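Local atomic coordinates of NDP-N-acetyl-D-galactosaminuronic acid dehydrogenase (Methanosarcina mazei Go1, PDB entry 3G79), a protein that probably catalyses the NAD-dependent, two-step oxidation of UDP-N-acetyl-D-mannosamine to UDP-N-acetyl-D-mannosaminouronate. Residues 45-50 with 99-104; 105-110 with 128-133; 357-362 with 410-415; 392-397 with 422-427. All coordinates share one frame; numbering follows the deposited sequence.

Interaction 1: 45-50 with 99-104; sequences KVLGFQ and ISELDA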
loop_
_atom_site.group_PDB
_atom_site.type_symbol
_atom_site.label_atom_id
_atom_site.label_comp_id
_atom_site.label_asym_id
_atom_site.label_seq_id
_atom_site.Cartn_x
_atom_site.Cartn_y
_atom_site.Cartn_z
ATOM N N LYS A 45 -26.802 -22.642 26.355
ATOM C CA LYS A 45 -27.626 -21.546 26.833
ATOM C C LYS A 45 -26.781 -20.312 26.962
ATOM O O LYS A 45 -25.700 -20.337 27.575
ATOM C CB LYS A 45 -28.288 -21.863 28.188
ATOM C CG LYS A 45 -29.029 -20.648 28.797
ATOM C CD LYS A 45 -30.127 -21.038 29.808
ATOM C CE LYS A 45 -31.525 -21.044 29.183
ATOM N NZ LYS A 45 -31.894 -19.674 28.732
ATOM N N VAL A 46 -27.290 -19.238 26.369
ATOM C CA VAL A 46 -26.664 -17.935 26.402
ATOM C C VAL A 46 -27.556 -16.992 27.197
ATOM O O VAL A 46 -28.773 -17.024 27.074
ATOM C CB VAL A 46 -26.456 -17.400 24.961
ATOM C CG1 VAL A 46 -25.929 -15.947 24.949
ATOM C CG2 VAL A 46 -25.553 -18.381 24.128
ATOM N N LEU A 47 -26.933 -16.159 28.014
ATOM C CA LEU A 47 -27.614 -15.101 28.718
ATOM C C LEU A 47 -27.184 -13.807 28.105
ATOM O O LEU A 47 -25.992 -13.601 27.854
ATOM C CB LEU A 47 -27.216 -15.113 30.192
ATOM C CG LEU A 47 -27.576 -16.353 31.029
ATOM C CD1 LEU A 47 -26.962 -16.244 32.390
ATOM C CD2 LEU A 47 -29.084 -16.583 31.171
ATOM N N GLY A 48 -28.152 -12.939 27.831
ATOM C CA GLY A 48 -27.883 -11.569 27.444
ATOM C C GLY A 48 -28.238 -10.635 28.605
ATOM O O GLY A 48 -29.330 -10.732 29.230
ATOM N N PHE A 49 -27.333 -9.706 28.869
ATOM C CA PHE A 49 -27.433 -8.883 30.034
ATOM C C PHE A 49 -27.873 -7.464 29.699
ATOM O O PHE A 49 -27.212 -6.757 28.908
ATOM C CB PHE A 49 -26.128 -8.962 30.835
ATOM C CG PHE A 49 -25.939 -10.307 31.476
ATOM C CD1 PHE A 49 -26.577 -10.606 32.680
ATOM C CD2 PHE A 49 -25.190 -11.305 30.829
ATOM C CE1 PHE A 49 -26.464 -11.847 33.243
ATOM C CE2 PHE A 49 -25.077 -12.553 31.384
ATOM C CZ PHE A 49 -25.714 -12.838 32.576
ATOM N N GLN A 50 -29.028 -7.109 30.283
ATOM C CA GLN A 50 -29.635 -5.761 30.247
ATOM C C GLN A 50 -30.208 -5.237 31.594
ATOM O O GLN A 50 -31.029 -5.892 32.232
ATOM C CB GLN A 50 -30.778 -5.732 29.235
ATOM C CG GLN A 50 -30.558 -4.812 28.067
ATOM C CD GLN A 50 -30.412 -3.363 28.461
ATOM O OE1 GLN A 50 -29.681 -2.614 27.819
ATOM N NE2 GLN A 50 -31.072 -2.970 29.512
ATOM N N ILE A 99 -23.856 -13.905 35.871
ATOM C CA ILE A 99 -22.555 -14.034 35.206
ATOM C C ILE A 99 -21.829 -15.180 35.919
ATOM O O ILE A 99 -21.183 -16.046 35.294
ATOM C CB ILE A 99 -21.739 -12.705 35.288
ATOM C CG1 ILE A 99 -22.321 -11.653 34.325
ATOM C CG2 ILE A 99 -20.245 -12.936 35.038
ATOM C CD1 ILE A 99 -22.004 -10.232 34.770
ATOM N N SER A 100 -22.005 -15.227 37.234
ATOM C CA SER A 100 -21.431 -16.310 38.001
ATOM C C SER A 100 -21.641 -17.710 37.446
ATOM O O SER A 100 -20.778 -18.564 37.660
ATOM C CB SER A 100 -21.796 -16.221 39.469
ATOM O OG SER A 100 -20.871 -15.358 40.105
ATOM N N GLU A 101 -22.749 -17.957 36.751
ATOM C CA GLU A 101 -23.067 -19.319 36.329
ATOM C C GLU A 101 -22.331 -19.716 35.025
ATOM O O GLU A 101 -22.491 -20.830 34.549
ATOM C CB GLU A 101 -24.583 -19.487 36.089
ATOM C CG GLU A 101 -25.574 -18.954 37.181
ATOM C CD GLU A 101 -27.021 -18.760 36.644
ATOM O OE1 GLU A 101 -27.976 -18.712 37.474
ATOM O OE2 GLU A 101 -27.197 -18.670 35.401
ATOM N N LEU A 102 -21.548 -18.817 34.435
ATOM C CA LEU A 102 -21.089 -19.023 33.056
ATOM C C LEU A 102 -19.694 -19.559 32.888
ATOM O O LEU A 102 -18.836 -19.365 33.739
ATOM C CB LEU A 102 -21.181 -17.727 32.242
ATOM C CG LEU A 102 -22.460 -16.946 32.438
ATOM C CD1 LEU A 102 -22.303 -15.587 31.788
ATOM C CD2 LEU A 102 -23.582 -17.748 31.829
ATOM N N ASP A 103 -19.501 -20.210 31.749
ATOM C CA ASP A 103 -18.176 -20.585 31.222
ATOM C C ASP A 103 -17.475 -19.441 30.528
ATOM O O ASP A 103 -16.240 -19.347 30.594
ATOM C CB ASP A 103 -18.311 -21.741 30.253
ATOM C CG ASP A 103 -18.775 -22.995 30.940
ATOM O OD1 ASP A 103 -19.769 -23.601 30.479
ATOM O OD2 ASP A 103 -18.142 -23.355 31.958
ATOM N N ALA A 104 -18.236 -18.602 29.818
ATOM C CA ALA A 104 -17.619 -17.420 29.217
ATOM C C ALA A 104 -18.567 -16.255 29.151
ATOM O O ALA A 104 -19.774 -16.443 29.005
ATOM C CB ALA A 104 -17.063 -17.725 27.810
#
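Leu47 is the first residue of 45-50 to meet 99-104. CD1 of Leu47 lies 3.7 Å from CD2 of Leu102. The same methyl has Glu101 beside it, with OE2 of Glu101 3.9 Å from CD1 of Leu47. The extended Glu101 side chain runs roughly perpendicular to that of Leu47.

Two residues on along strand 45-49, Phe49 points the same way. Its CG, anti to the carbonyl carbon (chi1 -70°), turns the ring toward 99-104, where it meets Ile99 and Leu102. CG1 of Ile99 sits over one ring face, 4.2 Å from the centroid of Phe49, in a CH-pi contact 18° off the ring normal. The Leu102 side chain runs to meet Phe49 head-on, its CD1 4.1 Å from CE2 of Phe49 and oblique to the ring. With an alanine here, CG1 of Ile99 is likely to lose the ring face it rests on, and a gap would probably open beside CD1 of Leu102.

The backbone bond from Leu102 N to Ile99 O, 2.9 Å, ties together the two residues that meet Phe49. This is the Rossmann-type NAD-binding domain, where the turn leads into strand 104-107. No hydrogen bond crosses between the segments, so shape and apolar burial join them, with Glu101 at the exposed margin.

Interaction 2: 105-110 with 128-133; sequences VTLAIQ and DGIRNV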
loop_
_atom_site.group_PDB
_atom_site.type_symbol
_atom_site.label_atom_id
_atom_site.label_comp_id
_atom_site.label_asym_id
_atom_site.label_seq_id
_atom_site.Cartn_x
_atom_site.Cartn_y
_atom_site.Cartn_z
ATOM N N VAL A 105 -18.015 -15.053 29.258
ATOM C CA VAL A 105 -18.784 -13.841 29.109
ATOM C C VAL A 105 -18.071 -12.941 28.136
ATOM O O VAL A 105 -16.871 -12.753 28.229
ATOM C CB VAL A 105 -18.926 -13.068 30.408
ATOM C CG1 VAL A 105 -19.871 -11.920 30.229
ATOM C CG2 VAL A 105 -19.436 -13.965 31.469
ATOM N N THR A 106 -18.868 -12.337 27.268
ATOM C CA THR A 106 -18.445 -11.405 26.238
ATOM C C THR A 106 -18.996 -9.968 26.516
ATOM O O THR A 106 -20.173 -9.802 26.900
ATOM C CB THR A 106 -18.909 -11.992 24.903
ATOM O OG1 THR A 106 -17.778 -12.408 24.147
ATOM C CG2 THR A 106 -19.754 -11.046 24.140
ATOM N N LEU A 107 -18.132 -8.959 26.358
ATOM C CA LEU A 107 -18.524 -7.540 26.423
ATOM C C LEU A 107 -18.565 -6.945 25.065
ATOM O O LEU A 107 -17.525 -6.648 24.472
ATOM C CB LEU A 107 -17.547 -6.694 27.244
ATOM C CG LEU A 107 -17.568 -7.220 28.670
ATOM C CD1 LEU A 107 -16.230 -7.859 28.971
ATOM C CD2 LEU A 107 -17.894 -6.088 29.589
ATOM N N ALA A 108 -19.792 -6.734 24.615
ATOM C CA ALA A 108 -20.109 -6.268 23.281
ATOM C C ALA A 108 -20.865 -4.966 23.411
ATOM O O ALA A 108 -21.940 -4.795 22.877
ATOM C CB ALA A 108 -20.971 -7.351 22.547
ATOM N N ILE A 109 -20.291 -4.030 24.135
ATOM C CA ILE A 109 -21.043 -2.872 24.532
ATOM C C ILE A 109 -20.682 -1.753 23.579
ATOM O O ILE A 109 -19.481 -1.498 23.364
ATOM C CB ILE A 109 -20.751 -2.549 25.997
ATOM C CG1 ILE A 109 -21.555 -3.486 26.903
ATOM C CG2 ILE A 109 -21.036 -1.066 26.304
ATOM C CD1 ILE A 109 -21.153 -3.482 28.358
ATOM N N GLN A 110 -21.697 -1.119 22.974
ATOM C CA GLN A 110 -21.463 0.019 22.090
ATOM C C GLN A 110 -20.443 0.944 22.751
ATOM O O GLN A 110 -20.538 1.260 23.938
ATOM C CB GLN A 110 -22.772 0.755 21.719
ATOM C CG GLN A 110 -23.544 0.130 20.486
ATOM C CD GLN A 110 -25.071 0.494 20.392
ATOM O OE1 GLN A 110 -25.870 -0.241 19.771
ATOM N NE2 GLN A 110 -25.465 1.619 21.016
ATOM N N ASP A 128 -18.479 0.158 32.749
ATOM C CA ASP A 128 -19.508 -0.307 33.662
ATOM C C ASP A 128 -19.722 -1.803 33.512
ATOM O O ASP A 128 -19.873 -2.498 34.499
ATOM C CB ASP A 128 -20.817 0.405 33.399
ATOM C CG ASP A 128 -20.992 1.643 34.248
ATOM O OD1 ASP A 128 -20.005 2.414 34.435
ATOM O OD2 ASP A 128 -22.138 1.829 34.720
ATOM N N GLY A 129 -19.729 -2.291 32.264
ATOM C CA GLY A 129 -19.912 -3.726 32.006
ATOM C C GLY A 129 -18.798 -4.601 32.552
ATOM O O GLY A 129 -19.039 -5.678 33.068
ATOM N N ILE A 130 -17.568 -4.126 32.418
ATOM C CA ILE A 130 -16.393 -4.846 32.855
ATOM C C ILE A 130 -16.479 -4.985 34.361
ATOM O O ILE A 130 -16.344 -6.096 34.896
ATOM C CB ILE A 130 -15.085 -4.133 32.385
ATOM C CG1 ILE A 130 -15.055 -4.068 30.860
ATOM C CG2 ILE A 130 -13.875 -4.907 32.814
ATOM C CD1 ILE A 130 -13.999 -3.137 30.265
ATOM N N ARG A 131 -16.721 -3.867 35.045
ATOM C CA ARG A 131 -17.025 -3.881 36.474
ATOM C C ARG A 131 -18.071 -4.962 36.783
ATOM O O ARG A 131 -17.823 -5.875 37.569
ATOM C CB ARG A 131 -17.474 -2.498 36.946
ATOM C CG ARG A 131 -16.335 -1.414 37.033
ATOM C CD ARG A 131 -16.546 -0.403 38.206
ATOM N NE ARG A 131 -15.870 0.901 38.096
ATOM C CZ ARG A 131 -16.419 1.989 37.540
ATOM N NH1 ARG A 131 -15.759 3.152 37.520
ATOM N NH2 ARG A 131 -17.641 1.933 36.987
ATOM N N ASN A 132 -19.232 -4.922 36.145
ATOM C CA ASN A 132 -20.207 -5.969 36.439
ATOM C C ASN A 132 -19.646 -7.373 36.279
ATOM O O ASN A 132 -19.831 -8.235 37.169
ATOM C CB ASN A 132 -21.454 -5.810 35.614
ATOM C CG ASN A 132 -22.467 -4.918 36.276
ATOM O OD1 ASN A 132 -23.289 -4.343 35.588
ATOM N ND2 ASN A 132 -22.434 -4.806 37.622
ATOM N N VAL A 133 -18.964 -7.604 35.150
ATOM C CA VAL A 133 -18.194 -8.834 34.977
ATOM C C VAL A 133 -17.223 -9.118 36.149
ATOM O O VAL A 133 -17.325 -10.172 36.797
ATOM C CB VAL A 133 -17.486 -8.860 33.619
ATOM C CG1 VAL A 133 -16.534 -10.071 33.500
ATOM C CG2 VAL A 133 -18.526 -8.916 32.563
#
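Leu107 drives its CD2 methyl against the backbone of helix 128-133. CD2 of Leu107 is 3.4 Å from C of Gly129 and then meets CG1 of Ile130 at 3.7 Å. Gly129 has no side chain to hold the leucine off. A CB there would point at the strand, clash with CD1 of Ile109 and crowd CD2 of Leu107.

Ile109 comes to the same glycine, its CD1 3.9 Å from CA of Gly129. The CG1 branch of Ile109 lies beside the backbone N (chi1 -79°), with CD1 carried on toward the helix.

The segments belong to a beta-alpha-beta unit of the Rossmann-type NAD-binding domain: strand 104-107, helix 124-136, strand 142-145. Strand 105-107 and helix 128-133 run antiparallel, at 165°, with their axes 9.5 Å apart.

At the other end of the contact, the side chains of Val105 and Val133 pass alongside one another, pointing opposite ways. CG1 of Val105 meets CG2 of Val133 at 4.0 Å. CG2 of Val133 also lies 4.2 Å from CD2 of Leu107, so one valine methyl touches two strand side chains. Val133 N bonds to Gly129 O at 2.8 Å, one helical turn linking two of the contact residues. Beyond them, Ile130 and Val133 also pack on Leu162 of helix 154-166.

Interaction 3: 357-362 with 410-415; sequences AMLGWA and EVVRNA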
loop_
_atom_site.group_PDB
_atom_site.type_symbol
_atom_site.label_atom_id
_atom_site.label_comp_id
_atom_site.label_asym_id
_atom_site.label_seq_id
_atom_site.Cartn_x
_atom_site.Cartn_y
_atom_site.Cartn_z
ATOM N N ALA A 357 -20.649 27.374 -4.124
ATOM C CA ALA A 357 -21.604 26.261 -3.951
ATOM C C ALA A 357 -20.815 24.996 -3.703
ATOM O O ALA A 357 -20.087 24.494 -4.595
ATOM C CB ALA A 357 -22.527 26.088 -5.182
ATOM N N MET A 358 -20.919 24.541 -2.458
ATOM C CA MET A 358 -20.422 23.260 -2.013
ATOM C C MET A 358 -21.385 22.152 -2.412
ATOM O O MET A 358 -22.492 22.012 -1.857
ATOM C CB MET A 358 -20.247 23.287 -0.501
ATOM C CG MET A 358 -19.163 24.298 -0.080
ATOM S SD MET A 358 -18.469 24.044 1.523
ATOM C CE MET A 358 -17.855 25.617 1.844
ATOM N N LEU A 359 -20.965 21.360 -3.388
ATOM C CA LEU A 359 -21.713 20.179 -3.776
ATOM C C LEU A 359 -21.180 19.004 -3.010
ATOM O O LEU A 359 -20.181 18.412 -3.387
ATOM C CB LEU A 359 -21.543 19.937 -5.262
ATOM C CG LEU A 359 -22.547 20.618 -6.192
ATOM C CD1 LEU A 359 -22.745 22.082 -5.869
ATOM C CD2 LEU A 359 -22.057 20.404 -7.619
ATOM N N GLY A 360 -21.805 18.676 -1.896
ATOM C CA GLY A 360 -21.325 17.522 -1.149
ATOM C C GLY A 360 -20.796 17.845 0.226
ATOM O O GLY A 360 -19.767 18.540 0.372
ATOM N N TRP A 361 -21.514 17.338 1.233
ATOM C CA TRP A 361 -21.142 17.491 2.625
ATOM C C TRP A 361 -20.759 16.149 3.264
ATOM O O TRP A 361 -19.792 16.093 4.016
ATOM C CB TRP A 361 -22.280 18.149 3.391
ATOM C CG TRP A 361 -21.959 18.430 4.813
ATOM C CD1 TRP A 361 -22.385 17.734 5.878
ATOM C CD2 TRP A 361 -21.151 19.501 5.325
ATOM N NE1 TRP A 361 -21.921 18.303 7.034
ATOM C CE2 TRP A 361 -21.160 19.393 6.719
ATOM C CE3 TRP A 361 -20.454 20.555 4.737
ATOM C CZ2 TRP A 361 -20.470 20.275 7.541
ATOM C CZ3 TRP A 361 -19.785 21.430 5.545
ATOM C CH2 TRP A 361 -19.799 21.295 6.934
ATOM N N ALA A 362 -21.500 15.066 2.995
ATOM C CA ALA A 362 -20.987 13.732 3.343
ATOM C C ALA A 362 -19.710 13.466 2.548
ATOM O O ALA A 362 -19.406 14.211 1.635
ATOM C CB ALA A 362 -21.993 12.688 3.065
ATOM N N GLU A 410 -30.913 26.005 -5.927
ATOM C CA GLU A 410 -30.831 27.195 -5.097
ATOM C C GLU A 410 -29.385 27.387 -4.642
ATOM O O GLU A 410 -28.870 28.488 -4.626
ATOM C CB GLU A 410 -31.923 27.238 -3.986
ATOM C CG GLU A 410 -31.655 26.585 -2.646
ATOM C CD GLU A 410 -32.676 27.027 -1.557
ATOM O OE1 GLU A 410 -32.313 27.007 -0.353
ATOM O OE2 GLU A 410 -33.831 27.402 -1.905
ATOM N N VAL A 411 -28.725 26.279 -4.347
ATOM C CA VAL A 411 -27.318 26.288 -3.971
ATOM C C VAL A 411 -26.417 26.788 -5.101
ATOM O O VAL A 411 -25.514 27.577 -4.868
ATOM C CB VAL A 411 -26.875 24.922 -3.499
ATOM C CG1 VAL A 411 -25.360 24.884 -3.387
ATOM C CG2 VAL A 411 -27.524 24.617 -2.164
ATOM N N VAL A 412 -26.695 26.366 -6.323
ATOM C CA VAL A 412 -25.841 26.719 -7.447
ATOM C C VAL A 412 -26.147 28.086 -8.053
ATOM O O VAL A 412 -25.265 28.707 -8.643
ATOM C CB VAL A 412 -25.836 25.592 -8.510
ATOM C CG1 VAL A 412 -25.308 26.058 -9.856
ATOM C CG2 VAL A 412 -25.013 24.491 -8.024
ATOM N N ARG A 413 -27.373 28.578 -7.888
ATOM C CA ARG A 413 -27.739 29.837 -8.537
ATOM C C ARG A 413 -26.875 31.011 -8.093
ATOM O O ARG A 413 -26.637 31.206 -6.904
ATOM C CB ARG A 413 -29.249 30.134 -8.458
ATOM C CG ARG A 413 -29.723 30.992 -7.318
ATOM C CD ARG A 413 -31.105 31.514 -7.624
ATOM N NE ARG A 413 -31.848 31.741 -6.388
ATOM C CZ ARG A 413 -32.762 30.908 -5.889
ATOM N NH1 ARG A 413 -33.381 31.210 -4.751
ATOM N NH2 ARG A 413 -33.078 29.782 -6.527
ATOM N N ASN A 414 -26.361 31.741 -9.078
ATOM C CA ASN A 414 -25.510 32.910 -8.847
ATOM C C ASN A 414 -24.108 32.617 -8.265
ATOM O O ASN A 414 -23.380 33.531 -7.886
ATOM C CB ASN A 414 -26.282 33.962 -8.031
ATOM C CG ASN A 414 -27.531 34.444 -8.759
ATOM O OD1 ASN A 414 -27.547 34.508 -9.987
ATOM N ND2 ASN A 414 -28.582 34.772 -8.014
ATOM N N ALA A 415 -23.717 31.349 -8.225
ATOM C CA ALA A 415 -22.452 30.976 -7.607
ATOM C C ALA A 415 -21.223 31.242 -8.486
ATOM O O ALA A 415 -21.215 30.934 -9.665
ATOM C CB ALA A 415 -22.491 29.540 -7.168
#
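Ala357 sets its CB among three residues of 410-415. CG1 of Val411 is the nearest side-chain atom, 3.6 Å from CB of Ala357. The carbonyl of Val411 lies against the same methyl, with O of Val411 3.4 Å from CB of Ala357. CB of Ala415 lies 4.0 Å from CB of Ala357, and CG2 of Val412 is slightly farther. The single methyl lets the backbone of 410-415 come close to the strand, with the CA atoms of Ala357 and Val412 5.5 Å apart.

Leu359 extends the contact along the strand. CD1 of Leu359 reaches CG2 of Val412 at 3.9 Å, and the two side chains cross at a slant. CG2 of Val412 thus touches both Ala357 and Leu359. In Val411 it is CG1, anti to the backbone N (chi1 168°), that is carried over Ala357.

Strand 355-359 lies inside the Rossmann-like parallel sheet of the C-terminal UDP-binding domain, between strands 388-392 and 417-420. The 410-415 segment is the end of helix 408-412 and the turn after it, leading to strand 417-420. The contact therefore joins a strand of the sheet to the connection that enters its neighbour.

A type II beta turn from Val412 to Ala415 brings the chain round. Its bond from Ala415 N to Val412 O, 3.1 Å, links two residues that both touch Ala357. Arg413 and Asn414 occupy the middle of the turn. Lys355 NZ bonds to the carbonyl O of Arg413, a second tie from strand to turn. Val411 also packs on His392 and Ser405. Ala357 is hydrogen-bonded through its backbone to Ala417 and Val419.

Interaction 4: 392-397 with 422-427; sequences HDPYVV and AGHSAY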
loop_
_atom_site.group_PDB
_atom_site.type_symbol
_atom_site.label_atom_id
_atom_site.label_comp_id
_atom_site.label_asym_id
_atom_site.label_seq_id
_atom_site.Cartn_x
_atom_site.Cartn_y
_atom_site.Cartn_z
ATOM N N HIS A 392 -24.746 21.941 -0.309
ATOM C CA HIS A 392 -25.735 21.014 -0.813
ATOM C C HIS A 392 -25.343 19.590 -0.512
ATOM O O HIS A 392 -24.149 19.239 -0.510
ATOM C CB HIS A 392 -25.890 21.167 -2.319
ATOM C CG HIS A 392 -26.854 20.191 -2.942
ATOM N ND1 HIS A 392 -26.479 18.926 -3.343
ATOM C CD2 HIS A 392 -28.163 20.318 -3.271
ATOM C CE1 HIS A 392 -27.521 18.307 -3.879
ATOM N NE2 HIS A 392 -28.556 19.128 -3.844
ATOM N N ASP A 393 -26.365 18.769 -0.291
ATOM C CA ASP A 393 -26.187 17.342 -0.092
ATOM C C ASP A 393 -27.555 16.651 -0.076
ATOM O O ASP A 393 -28.451 17.048 0.697
ATOM C CB ASP A 393 -25.429 17.063 1.195
ATOM C CG ASP A 393 -24.931 15.649 1.269
ATOM O OD1 ASP A 393 -23.727 15.422 0.972
ATOM O OD2 ASP A 393 -25.759 14.769 1.607
ATOM N N PRO A 394 -27.720 15.601 -0.915
ATOM C CA PRO A 394 -29.029 14.970 -1.072
ATOM C C PRO A 394 -29.417 14.175 0.148
ATOM O O PRO A 394 -30.591 13.882 0.326
ATOM C CB PRO A 394 -28.836 14.020 -2.271
ATOM C CG PRO A 394 -27.499 14.326 -2.823
ATOM C CD PRO A 394 -26.695 14.897 -1.699
ATOM N N TYR A 395 -28.444 13.875 0.999
ATOM C CA TYR A 395 -28.610 12.879 2.066
ATOM C C TYR A 395 -28.471 13.413 3.470
ATOM O O TYR A 395 -29.164 12.968 4.376
ATOM C CB TYR A 395 -27.600 11.747 1.889
ATOM C CG TYR A 395 -27.639 11.175 0.520
ATOM C CD1 TYR A 395 -28.622 10.249 0.169
ATOM C CD2 TYR A 395 -26.719 11.583 -0.449
ATOM C CE1 TYR A 395 -28.681 9.727 -1.115
ATOM C CE2 TYR A 395 -26.767 11.072 -1.745
ATOM C CZ TYR A 395 -27.748 10.146 -2.065
ATOM O OH TYR A 395 -27.806 9.620 -3.331
ATOM N N VAL A 396 -27.552 14.338 3.663
ATOM C CA VAL A 396 -27.241 14.759 5.013
ATOM C C VAL A 396 -28.270 15.767 5.498
ATOM O O VAL A 396 -28.369 16.883 4.989
ATOM C CB VAL A 396 -25.783 15.275 5.142
ATOM C CG1 VAL A 396 -25.436 15.600 6.595
ATOM C CG2 VAL A 396 -24.834 14.229 4.625
ATOM N N VAL A 397 -29.057 15.352 6.470
ATOM C CA VAL A 397 -29.970 16.278 7.093
ATOM C C VAL A 397 -29.514 16.508 8.538
ATOM O O VAL A 397 -29.073 15.571 9.222
ATOM C CB VAL A 397 -31.456 15.800 6.954
ATOM C CG1 VAL A 397 -31.760 14.629 7.890
ATOM C CG2 VAL A 397 -32.445 16.968 7.133
ATOM N N ALA A 422 -18.071 15.503 -2.432
ATOM C CA ALA A 422 -18.539 14.135 -2.287
ATOM C C ALA A 422 -18.764 13.623 -3.676
ATOM O O ALA A 422 -19.203 14.369 -4.538
ATOM C CB ALA A 422 -19.807 14.109 -1.533
ATOM N N GLY A 423 -18.464 12.361 -3.925
ATOM C CA GLY A 423 -18.776 11.774 -5.223
ATOM C C GLY A 423 -20.221 11.318 -5.458
ATOM O O GLY A 423 -20.448 10.422 -6.282
ATOM N N HIS A 424 -21.200 11.948 -4.790
ATOM C CA HIS A 424 -22.619 11.600 -4.967
ATOM C C HIS A 424 -22.990 11.452 -6.424
ATOM O O HIS A 424 -22.373 12.083 -7.289
ATOM C CB HIS A 424 -23.504 12.648 -4.335
ATOM C CG HIS A 424 -23.356 12.725 -2.857
ATOM N ND1 HIS A 424 -23.024 11.628 -2.087
ATOM C CD2 HIS A 424 -23.497 13.759 -2.002
ATOM C CE1 HIS A 424 -22.945 11.994 -0.823
ATOM N NE2 HIS A 424 -23.244 13.280 -0.743
ATOM N N SER A 425 -23.994 10.625 -6.710
ATOM C CA SER A 425 -24.355 10.353 -8.100
ATOM C C SER A 425 -24.999 11.571 -8.768
ATOM O O SER A 425 -24.798 11.810 -9.989
ATOM C CB SER A 425 -25.231 9.099 -8.207
ATOM O OG SER A 425 -24.466 7.918 -7.978
ATOM N N ALA A 426 -25.733 12.355 -7.971
ATOM C CA ALA A 426 -26.308 13.616 -8.430
ATOM C C ALA A 426 -25.252 14.507 -9.099
ATOM O O ALA A 426 -25.546 15.231 -10.071
ATOM C CB ALA A 426 -26.954 14.347 -7.276
ATOM N N TYR A 427 -24.022 14.428 -8.600
ATOM C CA TYR A 427 -22.957 15.265 -9.111
ATOM C C TYR A 427 -22.331 14.678 -10.368
ATOM O O TYR A 427 -21.797 15.412 -11.190
ATOM C CB TYR A 427 -21.917 15.556 -8.022
ATOM C CG TYR A 427 -22.521 16.102 -6.734
ATOM C CD1 TYR A 427 -23.752 16.766 -6.740
ATOM C CD2 TYR A 427 -21.868 15.958 -5.528
ATOM C CE1 TYR A 427 -24.296 17.252 -5.595
ATOM C CE2 TYR A 427 -22.403 16.467 -4.368
ATOM C CZ TYR A 427 -23.616 17.108 -4.411
ATOM O OH TYR A 427 -24.150 17.613 -3.252
#
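The backbones of 392-397 and 422-427 stay well apart, with the nearest CA atoms, those of Pro394 and Ala426, 8.0 Å from each other. Side chains bridge the gap. ND1 of His392 and OH of Tyr427 share a hydrogen bond of 2.7 Å that is nearly straight, at 168°. Each partner lies at the edge of the other's ring, and the rings meet rim to rim.

CG of Asp393 lies anti to its backbone N (chi1 -166°), which carries the carboxylate to His424. NE2 of His424 donates to OD1 of Asp393 at 2.8 Å. The carboxylate oxygen lies in the imidazole plane, but the N-H comes from above the carboxylate plane. Trp361 N and Ala362 N also bond to OD1.

OD2 of Asp393 accepts from Tyr395 N at 2.9 Å and Val396 N at 2.8 Å, from opposite faces of its plane. The bond from Tyr395 N makes an Asx turn just after strand 388-392 of the UDP-binding domain, and the one from Val396 N extends it to an Asx motif. Were Asp393 an alanine, NE2 of His424 and the amides of Tyr395, Val396, Trp361 and Ala362 would probably all lose their acceptor.

The edge of Tyr395 meets one face of His424 in a T-shaped pair, with centroids 5.0 Å apart. Ala422 CB covers the opposite face. CD of Pro394 approaches the imidazole obliquely, 3.4 Å from CD2 of His424. Asp366 holds the far ends: its backbone N bonds to ND1 of His424, and its OD2 bonds to Tyr395 OH.

Overall arrangement
The four contacts form two pairs, one in each nucleotide-binding domain. Interactions 1 and 2 lie on the NAD-binding sheet, with centres 11 Å apart. They touch where CG2 of Ile99 meets CG2 of Val105 at 3.8 Å. Ile109 of interaction 2 also touches the Gly25, Gly27, Gly30 pattern, which probably belongs to the NAD site. Interactions 3 and 4 lie in the UDP-binding domain, with centres 10 Å apart. Their segments alternate along the chain, and Met358 O and His392 N, 2.7 Å apart, probably form a hydrogen bond between neighbouring strands. The pairs are on opposite sides of the chain's centre. Interactions 2 and 4 come within about 19 Å at their nearest atoms.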